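Local structure of transcriptional regulator (Vibrio virus VP882, 7DWM) at residues A[104-109]-A[121-126]; A[99-104]-A[126-131]; A[68-73]-A[232-237]. The protein binds the signal molecule 3,5-dimethylpyrazin-2-ol in a PAS-fold pocket and probably regulates transcription as a DNA-binding protein of the LuxR type. All blocks are in the same frame, centred on the assembly; numbering follows the deposited sequence.

Interaction 1: A[104-109]-A[121-126]; sequences TFTKTP and IFHGQD. With A1U (3,5-dimethylpyrazin-2-ol), chain C.
Phe105 is held between Gly124 and the bound 3,5-dimethylpyrazin-2-ol. Gly124 CA lies over one face, 3.8 Å from the centroid of the Phe105 ring, a CH-pi contact open to glycine because no side chain bars the approach. The ligand covers the opposite face, with its methyl carbon CAG 3.5 Å from Phe105 CZ. Phe122 adds a second aromatic wall: its chi1 of 63° tucks CG between the backbone N and the carbonyl carbon, and the ligand methyl CAH sits centrally over the ring, 3.8 Å from Phe122 CE1. Lys107, bent at chi3, brings NZ to 3.4 Å from the ligand oxygen OAI, a weak hydrogen bond; Asp78 and Gln77 also hold this ammonium group.

Three antiparallel hydrogen-bonded pairs, Thr104 with Gln125, Thr106 with His123 and Thr108 with Ile121, fix this hairpin of the PAS sheet. Their side chains occupy the other face, where Thr106 OG1 packs 3.2 Å from His123 CB, His123 stacks on Trp28 and bonds Asp26, and Gln125 pairs with Gln125 of the second subunit. From these two strands the heterocycle meets aromatic faces and one weak lysine bond, consistent with recognition of its shape and methyl groups; other pocket residues complete the site.

Interaction 2: A[99-104]-A[126-131]; sequences GWRVFT and DLTDTA
Asp126 and Arg101 meet because Asp126 holds CG anti to the backbone N (chi1 -168°) while Arg101, bent at chi2 and again at chi3, folds back to it. The resulting salt bridge runs from Arg101 NH2 to Asp126 OD1, with the carboxylate at the guanidinium edge and the two planes 54° apart. Arg101 NE adds only weak bonds to the same carboxylate, and Thr128 lies over a guanidinium face.

Aspartate suits the N-cap of helix 127-139, since its OD2 accepts from Thr128 OG1 at 3.1 Å, coming from above the carboxylate plane, and weakly from Thr128 N. One carboxylate therefore serves both the helix start and the arginine. The Phe103 ring turns a face to Asp126, its plane nearly parallel to the carboxylate, and Asp126 CB is 3.5 Å from Phe103 CZ. The strand also receives the first turn directly: Leu127 N donates to Val102 O at 2.9 Å. Beside this bond Thr128 CG2 lies 3.9 Å from Val102 CB, Leu127 CB sits near Val102 CG1, and Leu127 CD1 rests against the hydroxyl OG1 of Thr104.

Strand 99-104 runs at 78° to the short helix segment; on its far edge Arg101 and Phe103 pair by backbone bonds with strand 88-96, Tyr96 meets Phe103 edge-to-face, and Leu127 packs on Ile134 of the second subunit.

Interaction 3: A[68-73]-A[232-237]; sequences AAFADS and QVSMLL
Phe70 and Ser234 are the residues whose backbones come nearest, yet their CA atoms stay 7.6 Å apart, so side chains span most of the gap, one of them reaching a backbone carbonyl. Segment 68-73 changes from a 3-10 turn to a helix: Ala71 N bonds Ala68 O at 2.9 Å, and Phe70 holds the N-cap position of helix 71-80. Segment 232-237 is extended, most of it strand.

With chi1 at -75°, CG anti to the carbonyl carbon, Phe70 directs its ring at Gln232. The two side chains slide past each other in opposite directions; Gln232 CG is 3.6 Å from Phe70 CE2, and the amide sits at the edge of the ring with its plane turned 62° from it. Farther along the ring, Phe70 CZ lies 3.4 Å from the carbonyl O of Gln232. The aliphatic stem of glutamine gives the ring edge an apolar neighbour.

The PAS fold has a five-stranded antiparallel sheet; here strand 233-236, from the C-terminal end, adds a sixth at its edge, outermost within this chain. It joins strand 88-96 through backbone bonds such as Val233 with Val93 and Met235 with Leu91. Residues alternate across it, so Ser234 faces the helix start while Val233 and Met235 turn away and pack on Leu141 of the second subunit.

Two short hydroxyl side chains point into the same gap, with Ser73 OG 3.2 Å from Ser234 OG. Ser73 OG also makes a weak bond to Phe70 O within its own first turn, and Ser234 OG has a weak hydrogen bond from Gln77 NE2.

In the fold
All three contacts reach one antiparallel sheet, the PAS sheet with a C-terminal strand added, but at different depths. Interaction 1 is the buried core, two central strands joined by a ladder of backbone bonds with the ligand on one face. Interaction 2 continues along the same strand 99-110, sharing Thr104 and Asp126 with interaction 1, and carries the neighbouring strand into helix 127-139; partly buried, it relies on charge and helix capping, and its Phe103 packs against Gly124 and Gln125. Interaction 3 lies at the surface, where a helix start meets the outermost strand through an aromatic edge and two serines. It touches interaction 2 where Trp100 packs on Gln232, but does not touch interaction 1.

Interaction 1: A[104-109]-A[121-126]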
ATOM      1  N   THR A 104       4.916   8.284  -2.156  1.00 73.96           N
ATOM      2  CA  THR A 104       3.489   8.325  -1.894  1.00 75.95           C
ATOM      3  C   THR A 104       3.234   9.479  -0.934  1.00 83.57           C
ATOM      4  O   THR A 104       3.807   9.512   0.160  1.00 99.59           O
ATOM      5  CB  THR A 104       3.029   6.991  -1.306  1.00 76.44           C
ATOM      6  OG1 THR A 104       3.006   5.994  -2.337  1.00 85.60           O
ATOM      7  CG2 THR A 104       1.675   7.103  -0.623  1.00 81.89           C
ATOM      8  N   PHE A 105       2.384  10.420  -1.344  1.00 62.00           N
ATOM      9  CA  PHE A 105       1.928  11.502  -0.474  1.00 80.37           C
ATOM     10  C   PHE A 105       0.455  11.283  -0.146  1.00 81.58           C
ATOM     11  O   PHE A 105      -0.410  11.420  -1.017  1.00 79.17           O
ATOM     12  CB  PHE A 105       2.167  12.869  -1.112  1.00 80.62           C
ATOM     13  CG  PHE A 105       3.563  13.382  -0.916  1.00 72.05           C
ATOM     14  CD1 PHE A 105       3.894  14.120   0.210  1.00 84.23           C
ATOM     15  CD2 PHE A 105       4.550  13.111  -1.848  1.00 74.21           C
ATOM     16  CE1 PHE A 105       5.184  14.585   0.398  1.00 80.56           C
ATOM     17  CE2 PHE A 105       5.841  13.571  -1.666  1.00 77.16           C
ATOM     18  CZ  PHE A 105       6.158  14.310  -0.540  1.00 82.82           C
ATOM     19  N   THR A 106       0.187  10.932   1.111  1.00 77.68           N
ATOM     20  CA  THR A 106      -1.165  10.713   1.613  1.00 93.70           C
ATOM     21  C   THR A 106      -1.712  12.007   2.208  1.00 92.47           C
ATOM     22  O   THR A 106      -1.151  12.538   3.174  1.00 86.72           O
ATOM     23  CB  THR A 106      -1.173   9.596   2.659  1.00 93.11           C
ATOM     24  OG1 THR A 106      -0.750  10.110   3.926  1.00 95.83           O
ATOM     25  CG2 THR A 106      -0.246   8.480   2.235  1.00100.00           C
ATOM     26  N   LYS A 107      -2.802  12.511   1.628  1.00 96.42           N
ATOM     27  CA  LYS A 107      -3.390  13.773   2.060  1.00110.41           C
ATOM     28  C   LYS A 107      -4.765  13.530   2.666  1.00118.43           C
ATOM     29  O   LYS A 107      -5.631  12.913   2.036  1.00102.71           O
ATOM     30  CB  LYS A 107      -3.461  14.753   0.891  1.00107.42           C
ATOM     31  CG  LYS A 107      -2.133  14.830   0.153  1.00107.38           C
ATOM     32  CD  LYS A 107      -2.216  15.493  -1.213  1.00 88.01           C
ATOM     33  CE  LYS A 107      -2.386  16.996  -1.093  1.00 92.77           C
ATOM     34  NZ  LYS A 107      -2.229  17.676  -2.408  1.00 84.76           N
ATOM     35  N   THR A 108      -4.934  14.008   3.899  1.00119.89           N
ATOM     36  CA  THR A 108      -6.087  13.813   4.763  1.00117.87           C
ATOM     37  C   THR A 108      -6.659  15.158   5.203  1.00121.63           C
ATOM     38  O   THR A 108      -5.917  16.129   5.348  1.00119.59           O
ATOM     39  CB  THR A 108      -5.710  12.989   6.000  1.00 98.81           C
ATOM     40  OG1 THR A 108      -6.875  12.794   6.810  1.00122.40           O
ATOM     41  CG2 THR A 108      -4.611  13.691   6.798  1.00104.07           C
ATOM     42  N   PRO A 109      -7.973  15.233   5.409  1.00130.07           N
ATOM     43  CA  PRO A 109      -8.561  16.476   5.939  1.00122.00           C
ATOM     44  C   PRO A 109      -8.074  16.779   7.352  1.00112.74           C
ATOM     45  O   PRO A 109      -7.951  15.891   8.197  1.00119.12           O
ATOM     46  CB  PRO A 109     -10.069  16.192   5.913  1.00112.54           C
ATOM     47  CG  PRO A 109     -10.244  14.985   5.019  1.00117.33           C
ATOM     48  CD  PRO A 109      -8.983  14.198   5.151  1.00129.60           C
ATOM     49  N   ILE A 121      -3.495  17.574   6.039  1.00112.16           N
ATOM     50  CA  ILE A 121      -2.243  16.979   6.490  1.00101.64           C
ATOM     51  C   ILE A 121      -1.738  16.096   5.361  1.00105.87           C
ATOM     52  O   ILE A 121      -2.525  15.398   4.712  1.00112.36           O
ATOM     53  CB  ILE A 121      -2.408  16.151   7.785  1.00 98.18           C
ATOM     54  CG1 ILE A 121      -3.313  16.856   8.798  1.00111.53           C
ATOM     55  CG2 ILE A 121      -1.053  15.779   8.393  1.00105.88           C
ATOM     56  CD1 ILE A 121      -4.699  16.278   8.855  1.00 96.52           C
ATOM     57  N   PHE A 122      -0.433  16.142   5.109  1.00 92.53           N
ATOM     58  CA  PHE A 122       0.189  15.309   4.096  1.00 92.07           C
ATOM     59  C   PHE A 122       1.314  14.504   4.729  1.00 96.85           C
ATOM     60  O   PHE A 122       2.097  15.022   5.542  1.00 84.03           O
ATOM     61  CB  PHE A 122       0.710  16.141   2.900  1.00 98.18           C
ATOM     62  CG  PHE A 122       1.803  17.115   3.248  1.00 91.54           C
ATOM     63  CD1 PHE A 122       1.511  18.451   3.461  1.00 93.33           C
ATOM     64  CD2 PHE A 122       3.126  16.704   3.325  1.00 85.52           C
ATOM     65  CE1 PHE A 122       2.510  19.351   3.775  1.00 92.97           C
ATOM     66  CE2 PHE A 122       4.126  17.599   3.645  1.00 84.92           C
ATOM     67  CZ  PHE A 122       3.820  18.926   3.863  1.00 92.31           C
ATOM     68  N   HIS A 123       1.350  13.220   4.366  1.00 93.15           N
ATOM     69  CA  HIS A 123       2.357  12.260   4.797  1.00 88.45           C
ATOM     70  C   HIS A 123       3.037  11.693   3.548  1.00 80.50           C
ATOM     71  O   HIS A 123       2.361  11.013   2.747  1.00 68.19           O
ATOM     72  CB  HIS A 123       1.738  11.154   5.648  1.00 78.54           C
ATOM     73  CG  HIS A 123       2.719  10.124   6.120  1.00 77.71           C
ATOM     74  ND1 HIS A 123       2.347   8.838   6.446  1.00 54.67           N
ATOM     75  CD2 HIS A 123       4.056  10.192   6.326  1.00 77.46           C
ATOM     76  CE1 HIS A 123       3.413   8.157   6.831  1.00 72.48           C
ATOM     77  NE2 HIS A 123       4.462   8.956   6.766  1.00 65.75           N
ATOM     78  N   GLY A 124       4.294  11.967   3.383  1.00 77.19           N
ATOM     79  CA  GLY A 124       5.077  11.467   2.255  1.00 82.24           C
ATOM     80  C   GLY A 124       5.881  10.240   2.661  1.00 73.38           C
ATOM     81  O   GLY A 124       6.549  10.244   3.696  1.00 82.00           O
ATOM     82  N   GLN A 125       5.803   9.201   1.835  1.00 75.91           N
ATOM     83  CA  GLN A 125       6.514   7.952   2.087  1.00 98.05           C
ATOM     84  C   GLN A 125       7.384   7.599   0.889  1.00 80.05           C
ATOM     85  O   GLN A 125       6.895   7.538  -0.244  1.00 72.03           O
ATOM     86  CB  GLN A 125       5.535   6.808   2.378  1.00 91.93           C
ATOM     87  CG  GLN A 125       4.465   7.141   3.407  1.00 74.98           C
ATOM     88  CD  GLN A 125       3.803   5.903   3.976  1.00 67.74           C
ATOM     89  OE1 GLN A 125       2.581   5.765   3.941  1.00 69.14           O
ATOM     90  NE2 GLN A 125       4.612   4.990   4.505  1.00 81.39           N
ATOM     91  N   ASP A 126       8.670   7.360   1.149  1.00 63.72           N
ATOM     92  CA  ASP A 126       9.629   7.012   0.105  1.00 62.59           C
ATOM     93  C   ASP A 126       9.457   5.549  -0.282  1.00 88.87           C
ATOM     94  O   ASP A 126       9.825   4.646   0.476  1.00 79.23           O
ATOM     95  CB  ASP A 126      11.054   7.286   0.578  1.00 79.30           C
ATOM     96  CG  ASP A 126      12.065   7.214  -0.551  1.00 83.41           C
ATOM     97  OD1 ASP A 126      13.275   7.359  -0.275  1.00 81.44           O
ATOM     98  OD2 ASP A 126      11.655   7.013  -1.715  1.00 94.34           O
TER
HETATM   99  CAB A1U C 301       3.892  16.671  -3.374  1.00 90.98           C
HETATM  100  CAC A1U C 301       4.962  17.181  -2.598  1.00 90.18           C
HETATM  101  CAE A1U C 301       3.409  18.251  -1.206  1.00 78.76           C
HETATM  102  CAF A1U C 301       2.409  17.702  -2.037  1.00 91.86           C
HETATM  103  CAG A1U C 301       6.379  16.846  -2.977  1.00 73.64           C
HETATM  104  CAH A1U C 301       3.101  19.111  -0.019  1.00 87.10           C
HETATM  105  NAA A1U C 301       2.584  16.927  -3.107  1.00 87.64           N
HETATM  106  NAD A1U C 301       4.689  17.968  -1.517  1.00 81.19           N
HETATM  107  OAI A1U C 301       1.087  18.023  -1.673  1.00 82.36           O

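Interaction 2: A[99-104]-A[126-131]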
ATOM      1  N   GLY A  99      17.865  13.596  -6.279  1.00101.84           N
ATOM      2  CA  GLY A  99      17.619  12.625  -7.324  1.00 91.70           C
ATOM      3  C   GLY A  99      16.139  12.327  -7.500  1.00 82.48           C
ATOM      4  O   GLY A  99      15.277  12.807  -6.764  1.00 81.71           O
ATOM      5  N   TRP A 100      15.856  11.545  -8.537  1.00 84.79           N
ATOM      6  CA  TRP A 100      14.488  11.118  -8.789  1.00 71.63           C
ATOM      7  C   TRP A 100      14.042  10.131  -7.720  1.00 74.50           C
ATOM      8  O   TRP A 100      14.781   9.215  -7.349  1.00 59.93           O
ATOM      9  CB  TRP A 100      14.372  10.479 -10.171  1.00 58.09           C
ATOM     10  CG  TRP A 100      14.258  11.469 -11.287  1.00 61.47           C
ATOM     11  CD1 TRP A 100      15.283  12.112 -11.919  1.00 53.91           C
ATOM     12  CD2 TRP A 100      13.051  11.931 -11.910  1.00 50.57           C
ATOM     13  NE1 TRP A 100      14.789  12.945 -12.893  1.00 60.78           N
ATOM     14  CE2 TRP A 100      13.422  12.852 -12.908  1.00 51.95           C
ATOM     15  CE3 TRP A 100      11.693  11.654 -11.718  1.00 47.55           C
ATOM     16  CZ2 TRP A 100      12.485  13.499 -13.713  1.00 63.89           C
ATOM     17  CZ3 TRP A 100      10.764  12.297 -12.520  1.00 68.59           C
ATOM     18  CH2 TRP A 100      11.165  13.209 -13.504  1.00 59.13           C
ATOM     19  N   ARG A 101      12.818  10.313  -7.230  1.00 72.22           N
ATOM     20  CA  ARG A 101      12.244   9.391  -6.265  1.00 60.96           C
ATOM     21  C   ARG A 101      10.766   9.188  -6.566  1.00 73.90           C
ATOM     22  O   ARG A 101      10.101  10.022  -7.198  1.00 76.77           O
ATOM     23  CB  ARG A 101      12.412   9.874  -4.811  1.00 86.97           C
ATOM     24  CG  ARG A 101      13.847  10.148  -4.364  1.00 72.39           C
ATOM     25  CD  ARG A 101      14.695   8.882  -4.334  1.00 72.68           C
ATOM     26  NE  ARG A 101      14.553   8.123  -3.095  1.00 90.41           N
ATOM     27  CZ  ARG A 101      15.435   7.224  -2.668  1.00 91.89           C
ATOM     28  NH1 ARG A 101      16.525   6.970  -3.382  1.00 70.14           N
ATOM     29  NH2 ARG A 101      15.228   6.575  -1.531  1.00 84.22           N
ATOM     30  N   VAL A 102      10.272   8.053  -6.081  1.00 74.17           N
ATOM     31  CA  VAL A 102       8.883   7.632  -6.196  1.00 69.07           C
ATOM     32  C   VAL A 102       8.299   7.721  -4.793  1.00 68.44           C
ATOM     33  O   VAL A 102       8.510   6.827  -3.966  1.00 78.23           O
ATOM     34  CB  VAL A 102       8.761   6.212  -6.761  1.00 62.47           C
ATOM     35  CG1 VAL A 102       7.300   5.818  -6.916  1.00 48.96           C
ATOM     36  CG2 VAL A 102       9.504   6.090  -8.085  1.00 54.52           C
ATOM     37  N   PHE A 103       7.585   8.801  -4.501  1.00 78.25           N
ATOM     38  CA  PHE A 103       6.957   8.958  -3.204  1.00 66.65           C
ATOM     39  C   PHE A 103       5.466   8.677  -3.293  1.00 70.45           C
ATOM     40  O   PHE A 103       4.835   8.808  -4.344  1.00 64.80           O
ATOM     41  CB  PHE A 103       7.182  10.369  -2.657  1.00 72.63           C
ATOM     42  CG  PHE A 103       8.332  10.470  -1.705  1.00 73.56           C
ATOM     43  CD1 PHE A 103       8.118  10.773  -0.370  1.00 74.79           C
ATOM     44  CD2 PHE A 103       9.628  10.259  -2.140  1.00 76.14           C
ATOM     45  CE1 PHE A 103       9.178  10.865   0.513  1.00 75.12           C
ATOM     46  CE2 PHE A 103      10.693  10.349  -1.263  1.00 85.95           C
ATOM     47  CZ  PHE A 103      10.467  10.654   0.065  1.00 78.54           C
ATOM     48  N   THR A 104       4.916   8.284  -2.156  1.00 73.96           N
ATOM     49  CA  THR A 104       3.489   8.325  -1.894  1.00 75.95           C
ATOM     50  C   THR A 104       3.234   9.479  -0.934  1.00 83.57           C
ATOM     51  O   THR A 104       3.807   9.512   0.160  1.00 99.59           O
ATOM     52  CB  THR A 104       3.029   6.991  -1.306  1.00 76.44           C
ATOM     53  OG1 THR A 104       3.006   5.994  -2.337  1.00 85.60           O
ATOM     54  CG2 THR A 104       1.675   7.103  -0.623  1.00 81.89           C
ATOM     55  N   ASP A 126       8.670   7.360   1.149  1.00 63.72           N
ATOM     56  CA  ASP A 126       9.629   7.012   0.105  1.00 62.59           C
ATOM     57  C   ASP A 126       9.457   5.549  -0.282  1.00 88.87           C
ATOM     58  O   ASP A 126       9.825   4.646   0.476  1.00 79.23           O
ATOM     59  CB  ASP A 126      11.054   7.286   0.578  1.00 79.30           C
ATOM     60  CG  ASP A 126      12.065   7.214  -0.551  1.00 83.41           C
ATOM     61  OD1 ASP A 126      13.275   7.359  -0.275  1.00 81.44           O
ATOM     62  OD2 ASP A 126      11.655   7.013  -1.715  1.00 94.34           O
ATOM     63  N   LEU A 127       8.904   5.317  -1.468  1.00 81.80           N
ATOM     64  CA  LEU A 127       8.601   3.977  -1.949  1.00 64.57           C
ATOM     65  C   LEU A 127       9.774   3.282  -2.630  1.00 72.17           C
ATOM     66  O   LEU A 127       9.724   2.062  -2.803  1.00 85.86           O
ATOM     67  CB  LEU A 127       7.407   4.018  -2.903  1.00 58.50           C
ATOM     68  CG  LEU A 127       6.062   4.267  -2.220  1.00 79.33           C
ATOM     69  CD1 LEU A 127       4.940   3.704  -3.065  1.00 83.99           C
ATOM     70  CD2 LEU A 127       6.035   3.665  -0.817  1.00 72.91           C
ATOM     71  N   THR A 128      10.814   4.018  -3.033  1.00 79.46           N
ATOM     72  CA  THR A 128      11.864   3.441  -3.873  1.00 79.01           C
ATOM     73  C   THR A 128      12.581   2.274  -3.194  1.00 92.25           C
ATOM     74  O   THR A 128      12.648   1.169  -3.745  1.00100.30           O
ATOM     75  CB  THR A 128      12.871   4.531  -4.246  1.00 95.71           C
ATOM     76  OG1 THR A 128      13.535   4.986  -3.061  1.00102.51           O
ATOM     77  CG2 THR A 128      12.168   5.711  -4.895  1.00 70.08           C
ATOM     78  N   ASP A 129      13.140   2.499  -2.003  1.00105.45           N
ATOM     79  CA  ASP A 129      13.882   1.440  -1.317  1.00107.83           C
ATOM     80  C   ASP A 129      12.948   0.388  -0.722  1.00118.18           C
ATOM     81  O   ASP A 129      13.202  -0.828  -0.818  1.00122.25           O
ATOM     82  CB  ASP A 129      14.779   2.044  -0.234  1.00122.81           C
ATOM     83  CG  ASP A 129      13.995   2.808   0.817  1.00129.17           C
ATOM     84  OD1 ASP A 129      12.912   3.335   0.484  1.00118.31           O
ATOM     85  OD2 ASP A 129      14.462   2.879   1.974  1.00131.10           O
ATOM     86  N   THR A 130      11.863   0.842  -0.100  1.00 99.26           N
ATOM     87  CA  THR A 130      10.979  -0.079   0.592  1.00112.09           C
ATOM     88  C   THR A 130      10.207  -0.963  -0.371  1.00110.09           C
ATOM     89  O   THR A 130       9.816  -2.065   0.014  1.00115.13           O
ATOM     90  CB  THR A 130      10.014   0.692   1.491  1.00104.06           C
ATOM     91  OG1 THR A 130       9.121   1.469   0.683  1.00108.00           O
ATOM     92  CG2 THR A 130      10.783   1.617   2.423  1.00 99.66           C
ATOM     93  N   ALA A 131      10.031  -0.546  -1.626  1.00 98.41           N
ATOM     94  CA  ALA A 131       9.420  -1.434  -2.607  1.00102.87           C
ATOM     95  C   ALA A 131      10.239  -2.708  -2.762  1.00 98.79           C
ATOM     96  O   ALA A 131       9.706  -3.818  -2.655  1.00 98.70           O
ATOM     97  CB  ALA A 131       9.275  -0.710  -3.948  1.00 89.59           C
TER

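Interaction 3: A[68-73]-A[232-237]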
ATOM      1  N   ALA A  68       7.860  22.417  -7.738  1.00 91.43           N
ATOM      2  CA  ALA A  68       7.060  23.623  -7.919  1.00 81.47           C
ATOM      3  C   ALA A  68       6.284  23.619  -9.231  1.00 94.84           C
ATOM      4  O   ALA A  68       5.206  24.224  -9.315  1.00 90.04           O
ATOM      5  CB  ALA A  68       7.955  24.864  -7.846  1.00 92.84           C
ATOM      6  N   ALA A  69       6.802  22.949 -10.264  1.00 81.93           N
ATOM      7  CA  ALA A  69       6.095  22.937 -11.540  1.00 57.22           C
ATOM      8  C   ALA A  69       4.726  22.280 -11.435  1.00 84.81           C
ATOM      9  O   ALA A  69       3.835  22.597 -12.232  1.00 98.62           O
ATOM     10  CB  ALA A  69       6.934  22.227 -12.604  1.00 77.94           C
ATOM     11  N   PHE A  70       4.534  21.389 -10.464  1.00100.79           N
ATOM     12  CA  PHE A  70       3.242  20.768 -10.214  1.00 93.84           C
ATOM     13  C   PHE A  70       2.556  21.341  -8.984  1.00102.83           C
ATOM     14  O   PHE A  70       1.548  20.783  -8.532  1.00 96.52           O
ATOM     15  CB  PHE A  70       3.403  19.255 -10.071  1.00 85.90           C
ATOM     16  CG  PHE A  70       3.635  18.552 -11.370  1.00 82.71           C
ATOM     17  CD1 PHE A  70       2.579  17.987 -12.062  1.00 85.98           C
ATOM     18  CD2 PHE A  70       4.908  18.468 -11.909  1.00 82.56           C
ATOM     19  CE1 PHE A  70       2.788  17.343 -13.263  1.00 75.96           C
ATOM     20  CE2 PHE A  70       5.121  17.825 -13.111  1.00 74.95           C
ATOM     21  CZ  PHE A  70       4.061  17.263 -13.789  1.00 84.33           C
ATOM     22  N   ALA A  71       3.070  22.455  -8.452  1.00108.11           N
ATOM     23  CA  ALA A  71       2.453  23.093  -7.297  1.00 97.11           C
ATOM     24  C   ALA A  71       0.965  23.288  -7.532  1.00 88.12           C
ATOM     25  O   ALA A  71       0.133  22.867  -6.719  1.00 91.57           O
ATOM     26  CB  ALA A  71       3.136  24.432  -7.020  1.00 95.94           C
ATOM     27  N   ASP A  72       0.622  23.876  -8.681  1.00 97.08           N
ATOM     28  CA  ASP A  72      -0.760  24.021  -9.112  1.00112.03           C
ATOM     29  C   ASP A  72      -1.562  22.756  -8.825  1.00101.82           C
ATOM     30  O   ASP A  72      -2.504  22.767  -8.023  1.00112.67           O
ATOM     31  CB  ASP A  72      -0.767  24.373 -10.607  1.00130.28           C
ATOM     32  CG  ASP A  72      -2.134  24.235 -11.247  1.00135.45           C
ATOM     33  OD1 ASP A  72      -2.730  25.276 -11.591  1.00134.54           O
ATOM     34  OD2 ASP A  72      -2.597  23.091 -11.447  1.00135.71           O
ATOM     35  N   SER A  73      -1.129  21.622  -9.370  1.00100.28           N
ATOM     36  CA  SER A  73      -1.984  20.448  -9.277  1.00112.80           C
ATOM     37  C   SER A  73      -1.972  19.882  -7.863  1.00 98.88           C
ATOM     38  O   SER A  73      -2.998  19.361  -7.403  1.00 88.38           O
ATOM     39  CB  SER A  73      -1.536  19.386 -10.284  1.00 94.83           C
ATOM     40  OG  SER A  73      -0.735  18.403  -9.662  1.00 86.97           O
ATOM     41  N   GLN A 232       7.944  13.219 -14.743  1.00 91.15           N
ATOM     42  CA  GLN A 232       7.436  13.814 -13.514  1.00 84.32           C
ATOM     43  C   GLN A 232       5.920  13.657 -13.445  1.00 77.66           C
ATOM     44  O   GLN A 232       5.212  14.075 -14.368  1.00 86.41           O
ATOM     45  CB  GLN A 232       7.835  15.287 -13.472  1.00 83.74           C
ATOM     46  CG  GLN A 232       7.938  15.912 -12.107  1.00 85.83           C
ATOM     47  CD  GLN A 232       8.270  17.386 -12.209  1.00 96.73           C
ATOM     48  OE1 GLN A 232       8.025  18.167 -11.289  1.00103.45           O
ATOM     49  NE2 GLN A 232       8.831  17.773 -13.342  1.00 99.08           N
ATOM     50  N   VAL A 233       5.406  13.057 -12.362  1.00 70.28           N
ATOM     51  CA  VAL A 233       3.966  12.864 -12.211  1.00 77.89           C
ATOM     52  C   VAL A 233       3.541  13.166 -10.781  1.00 69.56           C
ATOM     53  O   VAL A 233       4.319  13.057  -9.829  1.00 63.78           O
ATOM     54  CB  VAL A 233       3.486  11.435 -12.603  1.00 73.90           C
ATOM     55  CG1 VAL A 233       4.028  11.011 -13.972  1.00 65.05           C
ATOM     56  CG2 VAL A 233       3.861  10.416 -11.543  1.00 74.71           C
ATOM     57  N   SER A 234       2.262  13.492 -10.636  1.00 70.87           N
ATOM     58  CA  SER A 234       1.565  13.405  -9.358  1.00 79.91           C
ATOM     59  C   SER A 234       0.123  13.047  -9.659  1.00 85.81           C
ATOM     60  O   SER A 234      -0.580  13.813 -10.321  1.00 80.96           O
ATOM     61  CB  SER A 234       1.631  14.725  -8.596  1.00 71.53           C
ATOM     62  OG  SER A 234       0.663  15.626  -9.081  1.00 85.11           O
ATOM     63  N   MET A 235      -0.315  11.898  -9.169  1.00 86.04           N
ATOM     64  CA  MET A 235      -1.593  11.309  -9.541  1.00 90.52           C
ATOM     65  C   MET A 235      -2.295  10.816  -8.287  1.00 93.69           C
ATOM     66  O   MET A 235      -1.665  10.198  -7.424  1.00 86.22           O
ATOM     67  CB  MET A 235      -1.410  10.111 -10.482  1.00 92.53           C
ATOM     68  CG  MET A 235      -0.893  10.417 -11.873  1.00102.58           C
ATOM     69  SD  MET A 235      -0.507   8.853 -12.688  1.00 92.41           S
ATOM     70  CE  MET A 235      -2.131   8.102 -12.732  1.00 75.49           C
ATOM     71  N   LEU A 236      -3.602  11.035  -8.197  1.00 90.12           N
ATOM     72  CA  LEU A 236      -4.319  10.486  -7.061  1.00 99.28           C
ATOM     73  C   LEU A 236      -4.642   9.035  -7.369  1.00 97.73           C
ATOM     74  O   LEU A 236      -5.052   8.699  -8.485  1.00 97.63           O
ATOM     75  CB  LEU A 236      -5.588  11.290  -6.760  1.00 95.74           C
ATOM     76  CG  LEU A 236      -6.524  11.819  -7.854  1.00 98.32           C
ATOM     77  CD1 LEU A 236      -7.381  10.728  -8.488  1.00100.61           C
ATOM     78  CD2 LEU A 236      -7.409  12.920  -7.277  1.00 88.69           C
ATOM     79  N   LEU A 237      -4.408   8.169  -6.395  1.00 90.75           N
ATOM     80  CA  LEU A 237      -4.692   6.757  -6.564  1.00 88.93           C
ATOM     81  C   LEU A 237      -6.166   6.487  -6.309  1.00 90.92           C
ATOM     82  O   LEU A 237      -6.775   7.071  -5.407  1.00100.30           O
ATOM     83  CB  LEU A 237      -3.790   5.936  -5.649  1.00 93.48           C
ATOM     84  CG  LEU A 237      -2.345   6.257  -6.048  1.00 84.03           C
ATOM     85  CD1 LEU A 237      -1.423   6.383  -4.856  1.00 84.47           C
ATOM     86  CD2 LEU A 237      -1.810   5.236  -7.030  1.00 90.47           C
TER